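Local coordinates for protein transmembrane oligosaccharyl transferase (Archaeoglobus fulgidus, PDB 3WAJ) that belongs to the STT3/AglB family of membrane enzymes, joining a helical, zinc-binding GT-C-type membrane part to a globular C-terminal part, at residues Y749-Q753 against L754-K758; R668-E672 against L673-T677; P148-F151 against L152-I156; I851-Y854 against E855-Q859. All blocks are in the same frame, centred on the assembly; numbering follows the deposited sequence.

Overall arrangement
Contacts 1 and 2 are neighbours in the globular C-terminal part, with centres 11 Å apart. They pack directly: Tyr751 CB lies 3.4 Å from Tyr675 CE1, Ala750 CB lies 3.5 Å from Ile669 CG2, and the Tyr755 ring lies against the Pro670-Glu672 backbone. Contact 4, in the peripheral domain, has its centre about 32 Å from that of contact 1 and about 33 Å from that of contact 2. Contact 3 lies beside the metal, in the membrane part: the side chain of Arg154 is about 5 Å from the zinc ion held by Asp47, Asp161 and His163. Its centre is about 38 Å from that of contact 2 and 53 Å from that of contact 4.

Contact 1 of 4, residues Y749-Q753 against L754-K758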
loop_
_atom_site.group_PDB
_atom_site.type_symbol
_atom_site.label_atom_id
_atom_site.label_comp_id
_atom_site.label_asym_id
_atom_site.label_seq_id
_atom_site.Cartn_x
_atom_site.Cartn_y
_atom_site.Cartn_z
ATOM N N TYR A 749 28.617 6.873 -13.286
ATOM C CA TYR A 749 29.503 7.902 -13.847
ATOM C C TYR A 749 30.066 8.798 -12.741
ATOM O O TYR A 749 31.280 8.961 -12.641
ATOM C CB TYR A 749 28.754 8.733 -14.890
ATOM C CG TYR A 749 29.531 9.927 -15.410
ATOM C CD1 TYR A 749 30.692 9.761 -16.172
ATOM C CD2 TYR A 749 29.076 11.224 -15.177
ATOM C CE1 TYR A 749 31.393 10.859 -16.654
ATOM C CE2 TYR A 749 29.758 12.329 -15.652
ATOM C CZ TYR A 749 30.918 12.149 -16.391
ATOM O OH TYR A 749 31.575 13.263 -16.866
ATOM N N ALA A 750 29.179 9.346 -11.905
ATOM C CA ALA A 750 29.572 10.155 -10.749
ATOM C C ALA A 750 30.618 9.464 -9.878
ATOM O O ALA A 750 31.619 10.075 -9.485
ATOM C CB ALA A 750 28.364 10.498 -9.918
ATOM N N TYR A 751 30.384 8.190 -9.576
ATOM C CA TYR A 751 31.334 7.434 -8.766
ATOM C C TYR A 751 32.740 7.418 -9.376
ATOM O O TYR A 751 33.721 7.737 -8.695
ATOM C CB TYR A 751 30.832 6.007 -8.500
ATOM C CG TYR A 751 31.874 5.124 -7.850
ATOM C CD1 TYR A 751 32.234 5.288 -6.512
ATOM C CD2 TYR A 751 32.511 4.137 -8.577
ATOM C CE1 TYR A 751 33.203 4.476 -5.925
ATOM C CE2 TYR A 751 33.470 3.326 -7.996
ATOM C CZ TYR A 751 33.809 3.498 -6.677
ATOM O OH TYR A 751 34.761 2.673 -6.142
ATOM N N THR A 752 32.831 7.054 -10.654
ATOM C CA THR A 752 34.130 6.965 -11.334
ATOM C C THR A 752 34.863 8.302 -11.384
ATOM O O THR A 752 36.083 8.341 -11.444
ATOM C CB THR A 752 34.011 6.413 -12.784
ATOM O OG1 THR A 752 33.337 7.366 -13.609
ATOM C CG2 THR A 752 33.252 5.109 -12.814
ATOM N N GLN A 753 34.110 9.394 -11.382
ATOM C CA GLN A 753 34.691 10.728 -11.519
ATOM C C GLN A 753 35.021 11.401 -10.191
ATOM O O GLN A 753 36.041 12.071 -10.085
ATOM C CB GLN A 753 33.761 11.620 -12.340
ATOM C CG GLN A 753 33.586 11.143 -13.777
ATOM C CD GLN A 753 34.905 11.112 -14.538
ATOM O OE1 GLN A 753 35.721 12.035 -14.436
ATOM N NE2 GLN A 753 35.122 10.042 -15.297
ATOM N N LEU A 754 34.176 11.204 -9.181
ATOM C CA LEU A 754 34.339 11.903 -7.905
ATOM C C LEU A 754 34.983 11.075 -6.788
ATOM O O LEU A 754 35.699 11.617 -5.954
ATOM C CB LEU A 754 32.989 12.440 -7.418
ATOM C CG LEU A 754 32.135 13.158 -8.457
ATOM C CD1 LEU A 754 30.752 13.447 -7.871
ATOM C CD2 LEU A 754 32.815 14.447 -8.937
ATOM N N TYR A 755 34.718 9.772 -6.764
ATOM C CA TYR A 755 34.944 8.986 -5.555
ATOM C C TYR A 755 35.820 7.755 -5.743
ATOM O O TYR A 755 36.479 7.321 -4.802
ATOM C CB TYR A 755 33.592 8.586 -4.921
ATOM C CG TYR A 755 32.703 9.777 -4.648
ATOM C CD1 TYR A 755 33.224 10.918 -4.070
ATOM C CD2 TYR A 755 31.355 9.771 -4.984
ATOM C CE1 TYR A 755 32.440 12.023 -3.827
ATOM C CE2 TYR A 755 30.555 10.881 -4.737
ATOM C CZ TYR A 755 31.122 12.005 -4.154
ATOM O OH TYR A 755 30.388 13.127 -3.888
ATOM N N GLU A 756 35.800 7.168 -6.933
ATOM C CA GLU A 756 36.660 6.016 -7.205
ATOM C C GLU A 756 38.126 6.331 -6.882
ATOM O O GLU A 756 38.755 7.167 -7.538
ATOM C CB GLU A 756 36.530 5.560 -8.658
ATOM C CG GLU A 756 37.251 4.248 -8.943
ATOM C CD GLU A 756 36.799 3.604 -10.245
ATOM O OE1 GLU A 756 35.930 4.180 -10.940
ATOM O OE2 GLU A 756 37.304 2.512 -10.569
ATOM N N LYS A 757 38.650 5.676 -5.853
ATOM C CA LYS A 757 40.025 5.895 -5.423
ATOM C C LYS A 757 40.972 5.156 -6.355
ATOM O O LYS A 757 40.524 4.401 -7.221
ATOM C CB LYS A 757 40.221 5.395 -3.994
ATOM C CG LYS A 757 39.249 5.973 -2.990
ATOM C CD LYS A 757 39.407 7.477 -2.892
ATOM C CE LYS A 757 38.818 7.999 -1.593
ATOM N NZ LYS A 757 39.296 7.177 -0.448
ATOM N N LYS A 758 42.273 5.378 -6.172
ATOM C CA LYS A 758 43.313 4.747 -6.988
ATOM C C LYS A 758 43.068 3.253 -7.224
ATOM O O LYS A 758 43.063 2.794 -8.369
ATOM C CB LYS A 758 44.693 4.948 -6.348
ATOM C CG LYS A 758 45.075 6.400 -6.068
ATOM C CD LYS A 758 45.334 7.188 -7.344
ATOM C CE LYS A 758 45.900 8.563 -7.030
ATOM N NZ LYS A 758 45.095 9.256 -5.985
#
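Tyr751 and Glu756 meet twice, through the backbone and through their side chains. In the backbone, Tyr751 O accepts from Tyr755 N at 3.0 Å and from Glu756 N at 2.8 Å, the two donors arriving from opposite faces of the carbonyl plane. Just before them Leu754 N reaches Ala750 O at 2.8 Å. An i+4 and an i+5 bond on one oxygen mark a wider, pi-type turn late in helix 740-755; at Glu756 the chain has left helical geometry. Most of the apolar contact is at the Tyr751 ring. Glu756 CB sits over one face in a CH-pi contact, 4.1 Å from the centroid and 23° off the normal, while Tyr755 CB approaches Tyr751 CD1 obliquely at 3.9 Å. With CG anti to the backbone N (chi1 -172°) and the rest of the chain extended, Glu756 lays its carboxylate only 16° from the plane of the ring. A separate, polar-to-apolar contact follows, Glu756 OE1 lying 3.4 Å from Thr752 CG2. Among the side-chain polar bonds, Thr752 OG1 turns back to Tyr749 O at 2.8 Å, sharing that acceptor with Gln753 N, and Tyr751 OH is hydrogen-bonded to Ile761 O.

Contact 2 of 4, residues R668-E672 against L673-T677; sequences RIPSE and LYYST
Pro670 sets the CB-CG edge of its ring over a face of Tyr674, the two side chains side by side and pointing the same way. Pro670 CG makes a CH-pi contact with the phenol ring, 4.0 Å from the centroid and 15° off the normal, and Pro670 CB presses on Tyr674 CG at 3.4 Å. Tyr675 closes the other part of this dense corner: its CE2 passes obliquely by Pro670 CB at 3.9 Å, and its CD2 edge faces Ser671 O at 3.2 Å, near the ring plane. The neighbouring tyrosines take different first torsions, 172° at Tyr674 and -62° at Tyr675, and this sets Tyr674 CD1 over the centre of the Tyr675 ring. Both hydroxyls are held by backbone oxygens, Tyr674 OH by Glu615 O and Tyr675 OH by Tyr747 O. The turn's two bonds across the contact are weak, Leu673 N to Ser671 OG at 3.2 Å and Tyr675 N to Glu672 O at 3.2 Å; the main partner of Ser671 OG is Lys635 O. The solvent side is that of the exposed Glu672, whose side chain extends outward near Lys757. At the end of the turn Thr677 OG1 gives a 2.8 Å hydrogen bond to Tyr674 O, which also accepts from Thr677 N, and caps Ala680 N as N-cap of helix 678-684. The segment thus leads into that helix with Pro670 and Tyr675 laid on helix 740-755, while Ile669 packs on strand 640-643.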
loop_
_atom_site.group_PDB
_atom_site.type_symbol
_atom_site.label_atom_id
_atom_site.label_comp_id
_atom_site.label_asym_id
_atom_site.label_seq_id
_atom_site.Cartn_x
_atom_site.Cartn_y
_atom_site.Cartn_z
ATOM N N ARG A 668 19.858 14.689 -8.025
ATOM C CA ARG A 668 20.830 14.880 -6.962
ATOM C C ARG A 668 21.800 13.692 -6.935
ATOM O O ARG A 668 21.375 12.540 -6.845
ATOM C CB ARG A 668 20.108 15.028 -5.624
ATOM C CG ARG A 668 20.986 15.547 -4.512
ATOM C CD ARG A 668 20.374 16.751 -3.842
ATOM N NE ARG A 668 21.228 17.213 -2.759
ATOM C CZ ARG A 668 20.945 17.063 -1.473
ATOM N NH1 ARG A 668 19.805 16.492 -1.107
ATOM N NH2 ARG A 668 21.796 17.497 -0.554
ATOM N N ILE A 669 23.098 13.980 -7.038
ATOM C CA ILE A 669 24.139 12.946 -7.047
ATOM C C ILE A 669 24.416 12.441 -5.640
ATOM O O ILE A 669 24.535 13.246 -4.708
ATOM C CB ILE A 669 25.446 13.485 -7.653
ATOM C CG1 ILE A 669 25.202 13.914 -9.092
ATOM C CG2 ILE A 669 26.548 12.424 -7.620
ATOM C CD1 ILE A 669 24.381 12.895 -9.901
ATOM N N PRO A 670 24.509 11.106 -5.472
ATOM C CA PRO A 670 24.788 10.564 -4.127
ATOM C C PRO A 670 26.160 11.003 -3.630
ATOM O O PRO A 670 27.042 11.268 -4.462
ATOM C CB PRO A 670 24.773 9.050 -4.347
ATOM C CG PRO A 670 23.867 8.851 -5.546
ATOM C CD PRO A 670 24.168 10.047 -6.446
ATOM N N SER A 671 26.320 11.096 -2.307
ATOM C CA SER A 671 27.596 11.450 -1.672
ATOM C C SER A 671 28.505 10.233 -1.693
ATOM O O SER A 671 28.088 9.152 -2.128
ATOM C CB SER A 671 27.374 11.879 -0.220
ATOM O OG SER A 671 26.988 10.775 0.570
ATOM N N GLU A 672 29.735 10.390 -1.210
ATOM C CA GLU A 672 30.642 9.253 -1.096
ATOM C C GLU A 672 30.044 8.166 -0.197
ATOM O O GLU A 672 30.235 6.967 -0.436
ATOM C CB GLU A 672 32.008 9.698 -0.569
ATOM C CG GLU A 672 33.124 8.693 -0.852
ATOM C CD GLU A 672 34.505 9.271 -0.616
ATOM O OE1 GLU A 672 34.720 9.858 0.463
ATOM O OE2 GLU A 672 35.369 9.145 -1.515
ATOM N N LEU A 673 29.305 8.592 0.825
ATOM C CA LEU A 673 28.692 7.665 1.778
ATOM C C LEU A 673 27.804 6.616 1.108
ATOM O O LEU A 673 27.922 5.422 1.380
ATOM C CB LEU A 673 27.880 8.431 2.803
ATOM C CG LEU A 673 28.242 8.068 4.234
ATOM C CD1 LEU A 673 29.702 8.418 4.506
ATOM C CD2 LEU A 673 27.326 8.815 5.166
ATOM N N TYR A 674 26.917 7.076 0.233
ATOM C CA TYR A 674 26.038 6.192 -0.519
ATOM C C TYR A 674 26.780 4.965 -1.087
ATOM O O TYR A 674 26.352 3.817 -0.891
ATOM C CB TYR A 674 25.335 7.003 -1.620
ATOM C CG TYR A 674 24.526 6.182 -2.604
ATOM C CD1 TYR A 674 25.116 5.659 -3.759
ATOM C CD2 TYR A 674 23.172 5.927 -2.381
ATOM C CE1 TYR A 674 24.387 4.907 -4.665
ATOM C CE2 TYR A 674 22.429 5.169 -3.283
ATOM C CZ TYR A 674 23.045 4.672 -4.426
ATOM O OH TYR A 674 22.328 3.924 -5.329
ATOM N N TYR A 675 27.918 5.207 -1.742
ATOM C CA TYR A 675 28.650 4.127 -2.391
ATOM C C TYR A 675 29.192 3.051 -1.451
ATOM O O TYR A 675 29.644 1.993 -1.896
ATOM C CB TYR A 675 29.725 4.696 -3.318
ATOM C CG TYR A 675 29.091 5.525 -4.409
ATOM C CD1 TYR A 675 28.626 4.929 -5.574
ATOM C CD2 TYR A 675 28.905 6.899 -4.251
ATOM C CE1 TYR A 675 28.032 5.683 -6.564
ATOM C CE2 TYR A 675 28.308 7.655 -5.233
ATOM C CZ TYR A 675 27.875 7.044 -6.388
ATOM O OH TYR A 675 27.279 7.800 -7.383
ATOM N N SER A 676 29.105 3.313 -0.152
ATOM C CA SER A 676 29.483 2.326 0.858
ATOM C C SER A 676 28.300 1.526 1.405
ATOM O O SER A 676 28.481 0.547 2.116
ATOM C CB SER A 676 30.197 3.005 2.017
ATOM O OG SER A 676 31.480 3.378 1.604
ATOM N N THR A 677 27.088 1.946 1.086
ATOM C CA THR A 677 25.922 1.249 1.608
ATOM C C THR A 677 25.767 -0.092 0.917
ATOM O O THR A 677 26.250 -0.272 -0.217
ATOM C CB THR A 677 24.649 2.076 1.426
ATOM O OG1 THR A 677 24.340 2.158 0.027
ATOM C CG2 THR A 677 24.854 3.467 2.019
#

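Contact 3 of 4, residues P148-F151 against L152-I156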
loop_
_atom_site.group_PDB
_atom_site.type_symbol
_atom_site.label_atom_id
_atom_site.label_comp_id
_atom_site.label_asym_id
_atom_site.label_seq_id
_atom_site.Cartn_x
_atom_site.Cartn_y
_atom_site.Cartn_z
ATOM N N PRO A 148 -13.972 10.249 -9.963
ATOM C CA PRO A 148 -12.624 9.769 -10.313
ATOM C C PRO A 148 -11.915 9.734 -8.962
ATOM O O PRO A 148 -12.568 9.604 -7.921
ATOM C CB PRO A 148 -11.917 10.775 -11.224
ATOM C CG PRO A 148 -12.563 12.097 -10.835
ATOM C CD PRO A 148 -14.028 11.747 -10.588
ATOM N N GLY A 149 -10.588 9.852 -8.985
ATOM C CA GLY A 149 -9.797 9.871 -7.765
ATOM C C GLY A 149 -9.573 8.497 -7.147
ATOM O O GLY A 149 -9.695 7.459 -7.821
ATOM N N GLN A 150 -9.242 8.499 -5.858
ATOM C CA GLN A 150 -8.993 7.271 -5.120
ATOM C C GLN A 150 -10.150 6.298 -5.211
ATOM O O GLN A 150 -9.941 5.093 -5.341
ATOM C CB GLN A 150 -8.757 7.584 -3.658
ATOM C CG GLN A 150 -7.326 7.573 -3.228
ATOM C CD GLN A 150 -7.210 7.993 -1.788
ATOM O OE1 GLN A 150 -8.081 7.688 -0.970
ATOM N NE2 GLN A 150 -6.158 8.732 -1.473
ATOM N N PHE A 151 -11.366 6.824 -5.120
ATOM C CA PHE A 151 -12.549 5.983 -5.082
ATOM C C PHE A 151 -12.637 5.125 -6.323
ATOM O O PHE A 151 -13.008 3.964 -6.240
ATOM C CB PHE A 151 -13.806 6.827 -4.940
ATOM C CG PHE A 151 -15.077 6.050 -5.097
ATOM C CD1 PHE A 151 -15.648 5.394 -4.013
ATOM C CD2 PHE A 151 -15.732 6.001 -6.325
ATOM C CE1 PHE A 151 -16.846 4.666 -4.153
ATOM C CE2 PHE A 151 -16.936 5.288 -6.477
ATOM C CZ PHE A 151 -17.491 4.621 -5.389
ATOM N N LEU A 152 -12.293 5.699 -7.472
ATOM C CA LEU A 152 -12.259 4.946 -8.727
ATOM C C LEU A 152 -11.033 4.033 -8.828
ATOM O O LEU A 152 -11.155 2.857 -9.200
ATOM C CB LEU A 152 -12.300 5.902 -9.928
ATOM C CG LEU A 152 -12.174 5.263 -11.311
ATOM C CD1 LEU A 152 -13.447 4.493 -11.686
ATOM C CD2 LEU A 152 -11.846 6.313 -12.355
ATOM N N GLN A 153 -9.855 4.568 -8.506
ATOM C CA GLN A 153 -8.618 3.799 -8.640
ATOM C C GLN A 153 -8.647 2.503 -7.831
ATOM O O GLN A 153 -8.107 1.492 -8.258
ATOM C CB GLN A 153 -7.407 4.655 -8.277
ATOM C CG GLN A 153 -7.017 5.640 -9.371
ATOM C CD GLN A 153 -6.097 6.736 -8.861
ATOM O OE1 GLN A 153 -5.733 6.759 -7.679
ATOM N NE2 GLN A 153 -5.722 7.655 -9.747
ATOM N N ARG A 154 -9.316 2.539 -6.682
ATOM C CA ARG A 154 -9.449 1.377 -5.804
ATOM C C ARG A 154 -10.720 0.560 -6.044
ATOM O O ARG A 154 -11.127 -0.243 -5.207
ATOM C CB ARG A 154 -9.364 1.846 -4.356
ATOM C CG ARG A 154 -7.961 2.283 -4.031
ATOM C CD ARG A 154 -7.827 2.925 -2.717
ATOM N NE ARG A 154 -6.456 3.406 -2.593
ATOM C CZ ARG A 154 -5.928 3.935 -1.493
ATOM N NH1 ARG A 154 -6.661 4.064 -0.392
ATOM N NH2 ARG A 154 -4.662 4.333 -1.501
ATOM N N SER A 155 -11.312 0.743 -7.220
ATOM C CA SER A 155 -12.628 0.202 -7.529
ATOM C C SER A 155 -12.603 -0.344 -8.952
ATOM O O SER A 155 -13.617 -0.729 -9.537
ATOM C CB SER A 155 -13.642 1.329 -7.410
ATOM O OG SER A 155 -14.945 0.827 -7.330
ATOM N N ILE A 156 -11.396 -0.360 -9.490
ATOM C CA ILE A 156 -11.099 -0.780 -10.848
ATOM C C ILE A 156 -10.836 -2.295 -10.882
ATOM O O ILE A 156 -10.530 -2.902 -9.846
ATOM C CB ILE A 156 -9.857 0.022 -11.336
ATOM C CG1 ILE A 156 -10.204 0.862 -12.543
ATOM C CG2 ILE A 156 -8.651 -0.846 -11.591
ATOM C CD1 ILE A 156 -11.254 1.862 -12.229
#
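Gln153 N bonds to Gly149 O at 3.0 Å with an N-H...O angle of 170°, and Arg154 N to Gln150 O at 3.0 Å, closing a short helical turn; a weak bond from Leu152 N also falls on Gly149 O. Gly149, at the N-cap with a positive phi of 78°, is fixed from outside by Gln492 OE1, which accepts from its N. Beyond Arg154, where the chain leaves helical geometry, Ser155 N returns to Leu152 O at 2.9 Å.

The side chains of Gln150 and Arg154 run alongside each other in the same direction, amide stacked on guanidinium with planes 14° apart. Gln150 OE1 lies over a guanidinium face, 3.9 Å from Arg154 NH1, a stacking contact and not a hydrogen bond. The same oxygen weakly accepts from the backbone N of Tyr429. Farther out, Leu152 CB rests 3.9 Å from Pro148 CA. The aliphatic part of Gln153 leans over Gly149 O, with CB at 3.6 Å. Phe151 packs on helices 163-181 and 429-446.

The whole is a brief, glycine-initiated helix, 150-153, in the GT-C-type membrane part: it leads Arg154 to the rim of the metal site, against His163, which binds the zinc ion together with Asp47 and Asp161.

Contact 4 of 4, residues I851-Y854 against E855-Q859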
loop_
_atom_site.group_PDB
_atom_site.type_symbol
_atom_site.label_atom_id
_atom_site.label_comp_id
_atom_site.label_asym_id
_atom_site.label_seq_id
_atom_site.Cartn_x
_atom_site.Cartn_y
_atom_site.Cartn_z
ATOM N N ILE A 851 42.396 -19.840 -8.827
ATOM C CA ILE A 851 41.589 -20.760 -8.020
ATOM C C ILE A 851 40.237 -21.033 -8.660
ATOM O O ILE A 851 39.588 -20.121 -9.193
ATOM C CB ILE A 851 41.230 -20.164 -6.640
ATOM C CG1 ILE A 851 42.224 -19.096 -6.202
ATOM C CG2 ILE A 851 41.056 -21.255 -5.581
ATOM C CD1 ILE A 851 41.801 -18.407 -4.919
ATOM N N THR A 852 39.788 -22.277 -8.564
ATOM C CA THR A 852 38.385 -22.571 -8.811
ATOM C C THR A 852 37.785 -23.056 -7.489
ATOM O O THR A 852 38.427 -23.810 -6.746
ATOM C CB THR A 852 38.181 -23.576 -9.964
ATOM O OG1 THR A 852 37.786 -24.852 -9.443
ATOM C CG2 THR A 852 39.461 -23.705 -10.788
ATOM N N ILE A 853 36.576 -22.585 -7.188
ATOM C CA ILE A 853 35.905 -22.891 -5.925
ATOM C C ILE A 853 34.673 -23.742 -6.206
ATOM O O ILE A 853 33.991 -23.533 -7.214
ATOM C CB ILE A 853 35.462 -21.593 -5.207
ATOM C CG1 ILE A 853 36.669 -20.703 -4.904
ATOM C CG2 ILE A 853 34.713 -21.902 -3.917
ATOM C CD1 ILE A 853 37.599 -21.291 -3.861
ATOM N N TYR A 854 34.374 -24.688 -5.319
ATOM C CA TYR A 854 33.180 -25.516 -5.486
ATOM C C TYR A 854 32.060 -25.144 -4.505
ATOM O O TYR A 854 32.309 -24.593 -3.417
ATOM C CB TYR A 854 33.542 -27.018 -5.471
ATOM C CG TYR A 854 34.503 -27.345 -6.587
ATOM C CD1 TYR A 854 34.040 -27.576 -7.880
ATOM C CD2 TYR A 854 35.877 -27.360 -6.371
ATOM C CE1 TYR A 854 34.918 -27.847 -8.924
ATOM C CE2 TYR A 854 36.766 -27.628 -7.411
ATOM C CZ TYR A 854 36.279 -27.871 -8.685
ATOM O OH TYR A 854 37.145 -28.139 -9.724
ATOM N N GLU A 855 30.828 -25.431 -4.925
ATOM C CA GLU A 855 29.629 -25.036 -4.203
ATOM C C GLU A 855 29.657 -25.441 -2.727
ATOM O O GLU A 855 29.203 -24.684 -1.863
ATOM C CB GLU A 855 28.385 -25.586 -4.930
ATOM C CG GLU A 855 27.056 -25.352 -4.228
ATOM C CD GLU A 855 26.599 -23.901 -4.293
ATOM O OE1 GLU A 855 27.371 -23.050 -4.801
ATOM O OE2 GLU A 855 25.457 -23.618 -3.843
ATOM N N SER A 856 30.215 -26.614 -2.435
ATOM C CA SER A 856 30.202 -27.125 -1.065
ATOM C C SER A 856 31.156 -26.316 -0.191
ATOM O O SER A 856 30.867 -26.054 0.983
ATOM C CB SER A 856 30.551 -28.614 -1.024
ATOM O OG SER A 856 31.917 -28.825 -1.316
ATOM N N GLN A 857 32.285 -25.910 -0.771
ATOM C CA GLN A 857 33.247 -25.068 -0.066
ATOM C C GLN A 857 32.619 -23.725 0.303
ATOM O O GLN A 857 32.822 -23.210 1.399
ATOM C CB GLN A 857 34.492 -24.858 -0.930
ATOM C CG GLN A 857 35.057 -26.157 -1.510
ATOM C CD GLN A 857 36.400 -25.973 -2.196
ATOM O OE1 GLN A 857 36.476 -25.464 -3.318
ATOM N NE2 GLN A 857 37.468 -26.394 -1.525
ATOM N N VAL A 858 31.841 -23.176 -0.626
ATOM C CA VAL A 858 31.105 -21.936 -0.402
ATOM C C VAL A 858 29.955 -22.106 0.598
ATOM O O VAL A 858 29.767 -21.265 1.488
ATOM C CB VAL A 858 30.571 -21.352 -1.737
ATOM C CG1 VAL A 858 29.440 -20.356 -1.501
ATOM C CG2 VAL A 858 31.686 -20.693 -2.513
ATOM N N GLN A 859 29.190 -23.188 0.458
ATOM C CA GLN A 859 28.031 -23.413 1.327
ATOM C C GLN A 859 28.393 -23.737 2.785
ATOM O O GLN A 859 27.641 -23.409 3.702
ATOM C CB GLN A 859 27.113 -24.499 0.756
ATOM C CG GLN A 859 26.252 -24.056 -0.435
ATOM C CD GLN A 859 25.139 -23.075 -0.057
ATOM O OE1 GLN A 859 24.908 -22.786 1.126
ATOM N NE2 GLN A 859 24.441 -22.559 -1.071
#
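Gln857 reaches back to the residue before its helix: its OE1 accepts from Tyr854 N at 3.0 Å, in the amide plane on a lone pair, with an N-H...O angle of 163°. As Tyr854 is the N-cap and Gln857 the third helical residue, this is the half of a capping box in which the N3 side chain holds the N-cap amide. CG anti to the carbonyl carbon (chi1 -49°) and an extended chain beyond it lay Gln857 alongside Tyr854, and OE1 also meets the ring edge at Tyr854 CD2, 3.6 Å away. The first helical backbone bond runs from Val858 N to Tyr854 O at 3.2 Å.

Beneath the polar cap, the methyl groups Ile853 CG2 and Val858 CG2 touch at 3.5 Å, the two side chains crossing at about a right angle. This pairing of the residue before the N-cap with the fourth helical residue is a hydrophobic staple.

Further out, Gln859 NE2 bonds to Glu855 OE2 at 3.1 Å from above the carboxylate plane and has a second acceptor in Glu775 OE2. Glu855 is anchored by Arg694 and Ser827 at OE1, and its own N by Asn829 OD1. The start of helix 855-860 is thereby fastened to strands 693-698 and 771-776 and to the loop of Ser827 and Asn829, while Ile853 and Gln857 lie on strands 780-785 and 863-865 and Ile853 also meets Tyr840 of strand 835-844.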